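Uncharacterized protein TP-0789 domain-containing protein (PDB 3BUU) is of unknown function but belongs to the LolA superfamily, whose namesake LolA carries lipoproteins to the outer membrane, and may likewise bind a lipid-like ligand. Local coordinates at residues V28-R33 with Y46-K51. Numbering follows the deposited sequence. Where two conformers were deposited one is given.
Sequences VNVAIR and YQVLSK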
ATOM      1  N   VAL A  28       8.781   5.490  -6.739  1.00  6.84           N
ATOM      2  CA  VAL A  28       7.925   4.825  -7.699  1.00  7.31           C
ATOM      3  C   VAL A  28       6.764   5.727  -8.073  1.00  6.54           C
ATOM      4  O   VAL A  28       6.349   6.561  -7.256  1.00  8.01           O
ATOM      5  CB  VAL A  28       7.452   3.454  -7.165  1.00  7.21           C
ATOM      6  CG1 VAL A  28       6.506   3.595  -5.984  1.00  7.96           C
ATOM      7  CG2 VAL A  28       6.835   2.599  -8.262  1.00  8.71           C
ATOM      8  N   ASN A  29       6.250   5.556  -9.281  1.00  7.17           N
ATOM      9  CA  ASN A  29       5.008   6.241  -9.682  0.70  7.71           C
ATOM     10  C   ASN A  29       3.848   5.278  -9.582  1.00  7.57           C
ATOM     11  O   ASN A  29       3.970   4.109  -9.942  1.00  7.55           O
ATOM     12  CB  ASN A  29       5.120   6.766 -11.125  0.70  8.34           C
ATOM     13  CG  ASN A  29       6.309   7.687 -11.308  0.70 11.36           C
ATOM     14  OD1 ASN A  29       6.700   8.446 -10.411  0.70 16.36           O
ATOM     15  ND2 ASN A  29       6.912   7.600 -12.471  0.70 15.08           N
ATOM     16  N   VAL A  30       2.714   5.797  -9.119  1.00  7.57           N
ATOM     17  CA  VAL A  30       1.505   4.996  -8.972  1.00  8.12           C
ATOM     18  C   VAL A  30       0.335   5.671  -9.644  1.00  8.42           C
ATOM     19  O   VAL A  30       0.045   6.839  -9.341  1.00  9.61           O
ATOM     20  CB  VAL A  30       1.155   4.766  -7.468  1.00 10.31           C
ATOM     21  CG1 VAL A  30       0.066   3.695  -7.361  1.00 12.21           C
ATOM     22  CG2 VAL A  30       2.411   4.353  -6.678  1.00 10.09           C
ATOM     23  N   ALA A  31      -0.318   4.960 -10.552  1.00  7.94           N
ATOM     24  CA  ALA A  31      -1.533   5.454 -11.204  1.00  7.87           C
ATOM     25  C   ALA A  31      -2.687   4.643 -10.632  1.00  7.84           C
ATOM     26  O   ALA A  31      -2.565   3.427 -10.521  1.00  9.79           O
ATOM     27  CB  ALA A  31      -1.466   5.233 -12.693  1.00  9.33           C
ATOM     28  N   ILE A  32      -3.757   5.299 -10.231  1.00  7.26           N
ATOM     29  CA  ILE A  32      -4.880   4.613  -9.607  1.00  7.81           C
ATOM     30  C   ILE A  32      -6.125   4.984 -10.411  1.00  8.00           C
ATOM     31  O   ILE A  32      -6.501   6.155 -10.499  1.00  9.60           O
ATOM     32  CB  ILE A  32      -5.088   4.991  -8.148  1.00  8.88           C
ATOM     33  CG1 ILE A  32      -3.781   4.798  -7.387  1.00  9.75           C
ATOM     34  CG2 ILE A  32      -6.241   4.197  -7.561  1.00  9.79           C
ATOM     35  CD1 ILE A  32      -3.885   5.096  -5.855  1.00 10.53           C
ATOM     36  N   ARG A  33      -6.760   3.973 -10.995  1.00  7.44           N
ATOM     37  CA  ARG A  33      -7.988   4.136 -11.780  0.70  8.24           C
ATOM     38  C   ARG A  33      -9.090   3.413 -11.030  1.00  7.99           C
ATOM     39  O   ARG A  33      -9.054   2.190 -10.902  1.00  8.10           O
ATOM     40  CB  ARG A  33      -7.792   3.508 -13.166  0.70 10.12           C
ATOM     41  CG  ARG A  33      -6.726   4.194 -14.031  0.70 13.05           C
ATOM     42  CD  ARG A  33      -6.543   3.607 -15.449  0.70 12.73           C
ATOM     43  NE  ARG A  33      -5.723   4.453 -16.323  0.70 16.72           N
ATOM     44  CZ  ARG A  33      -4.393   4.517 -16.268  0.70 16.06           C
ATOM     45  NH1 ARG A  33      -3.701   3.779 -15.390  0.70 16.05           N
ATOM     46  NH2 ARG A  33      -3.752   5.323 -17.107  0.70 17.30           N
ATOM     47  N   TYR A  46       0.362   9.531  -8.516  1.00  8.49           N
ATOM     48  CA  TYR A  46       1.190   9.911  -7.388  1.00  8.45           C
ATOM     49  C   TYR A  46       2.632   9.588  -7.665  1.00  8.72           C
ATOM     50  O   TYR A  46       2.942   8.623  -8.352  1.00 10.16           O
ATOM     51  CB  TYR A  46       0.808   9.105  -6.134  1.00  9.38           C
ATOM     52  CG  TYR A  46      -0.642   9.279  -5.735  1.00  9.36           C
ATOM     53  CD1 TYR A  46      -1.025  10.235  -4.826  1.00 10.91           C
ATOM     54  CD2 TYR A  46      -1.643   8.463  -6.287  1.00 11.14           C
ATOM     55  CE1 TYR A  46      -2.353  10.395  -4.475  1.00 13.11           C
ATOM     56  CE2 TYR A  46      -2.970   8.619  -5.914  1.00 12.04           C
ATOM     57  CZ  TYR A  46      -3.307   9.573  -5.028  1.00 14.10           C
ATOM     58  OH  TYR A  46      -4.626   9.733  -4.676  1.00 17.10           O
ATOM     59  N   GLN A  47       3.529  10.362  -7.070  1.00  9.08           N
ATOM     60  CA  GLN A  47       4.917   9.980  -6.961  1.00  9.28           C
ATOM     61  C   GLN A  47       5.164   9.652  -5.502  1.00  8.21           C
ATOM     62  O   GLN A  47       4.810  10.442  -4.621  1.00  9.83           O
ATOM     63  CB  GLN A  47       5.852  11.119  -7.377  1.00 11.28           C
ATOM     64  CG  GLN A  47       7.332  10.661  -7.220  1.00 16.25           C
ATOM     65  CD  GLN A  47       8.358  11.769  -7.246  1.00 22.55           C
ATOM     66  OE1 GLN A  47       8.624  12.402  -6.222  1.00 26.44           O
ATOM     67  NE2 GLN A  47       8.983  11.969  -8.391  1.00 25.51           N
ATOM     68  N   VAL A  48       5.798   8.510  -5.246  1.00  8.08           N
ATOM     69  CA  VAL A  48       6.051   8.033  -3.889  1.00  7.71           C
ATOM     70  C   VAL A  48       7.552   7.951  -3.647  1.00  7.06           C
ATOM     71  O   VAL A  48       8.273   7.350  -4.457  1.00  8.05           O
ATOM     72  CB  VAL A  48       5.414   6.655  -3.684  1.00  8.10           C
ATOM     73  CG1 VAL A  48       5.679   6.178  -2.268  1.00 10.59           C
ATOM     74  CG2 VAL A  48       3.915   6.753  -3.936  1.00 10.06           C
ATOM     75  N   LEU A  49       8.000   8.549  -2.536  1.00  6.84           N
ATOM     76  CA  LEU A  49       9.383   8.401  -2.041  1.00  6.51           C
ATOM     77  C   LEU A  49       9.217   7.523  -0.795  1.00  6.05           C
ATOM     78  O   LEU A  49       8.664   7.960   0.200  1.00  7.43           O
ATOM     79  CB  LEU A  49       9.935   9.770  -1.676  1.00  7.44           C
ATOM     80  CG  LEU A  49      10.001  10.762  -2.835  1.00  8.50           C
ATOM     81  CD1 LEU A  49      10.564  12.105  -2.340  1.00 11.11           C
ATOM     82  CD2 LEU A  49      10.822  10.218  -3.984  1.00 10.95           C
ATOM     83  N   SER A  50       9.710   6.295  -0.875  1.00  6.40           N
ATOM     84  CA  SER A  50       9.477   5.288   0.135  1.00  7.13           C
ATOM     85  C   SER A  50      10.760   4.910   0.888  1.00  6.91           C
ATOM     86  O   SER A  50      11.741   4.450   0.273  1.00  6.87           O
ATOM     87  CB  SER A  50       8.907   4.056  -0.518  1.00  8.27           C
ATOM     88  OG  SER A  50       8.792   2.966   0.370  1.00  8.33           O
ATOM     89  N   LYS A  51      10.738   5.060   2.216  1.00  7.86           N
ATOM     90  CA  LYS A  51      11.821   4.696   3.062  1.00  8.20           C
ATOM     91  C   LYS A  51      11.314   3.729   4.142  1.00  7.67           C
ATOM     92  O   LYS A  51      11.192   4.059   5.322  1.00  8.47           O
ATOM     93  CB  LYS A  51      12.513   5.928   3.634  1.00  9.62           C
ATOM     94  CG  LYS A  51      13.844   5.625   4.246  1.00 11.60           C
ATOM     95  CD  LYS A  51      14.537   6.905   4.677  1.00 11.88           C
ATOM     96  CE  LYS A  51      15.923   6.610   5.143  1.00 13.42           C
ATOM     97  NZ  LYS A  51      16.480   7.886   5.702  1.00 12.45           N
TER
HETATM   98  O   HOH W   1       7.750  10.905 -10.855  1.00 23.37           O
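Ile-32 lays its terminal methyl against the ring of Tyr-46, CD1 standing 3.6 Å from CE2, on the apolar face of a hairpin formed by neighbouring strands 26-36 and 39-51. Strand 202-212 flanks strand 26-36 on its other edge, consistent with the curved antiparallel, unclosed barrel of LolA-like proteins. Two side-chain torsions set the contact up: Tyr-46 keeps CG beside its backbone N (chi1 -58°), and the extended Ile-32 chain carries CD1 to the ring. Both side chains also touch Leu-97 and Thr-98 of strand 96-98. Beta-branched residues suit the rest of this face: Val-30 CG2 meets Val-48 CG2 at 3.9 Å, while Val-28 and Val-48 run side by side, CG1 of the former 4.0 Å from CB of the latter. An alanine at Tyr-46 would probably open a gap beside Ile-32 CD1 and deprive Leu-97 and Thr-98 of the ring they touch. Val-28 with Val-48 and Val-30 with Tyr-46 are antiparallel hydrogen-bonded pairs; the bond from Val-30 N to Tyr-46 O is nearly straight at 171°. Looser and partly exposed is the non-hydrogen-bonded pair Asn-29 and Gln-47 on the other face. In one of the two conformers of Asn-29 the amide planes lie 9° apart and a water bridges them, donating to Asn-29 OD1 at 2.7 Å and accepting from Gln-47 NE2 at 3.0 Å. An amide both donates and accepts, so it can share a water with its neighbour. The chemistry thus implies a two-faced pairing, buried and apolar at the valines, Ile-32 and Tyr-46, partly exposed with a bridging water at the amides.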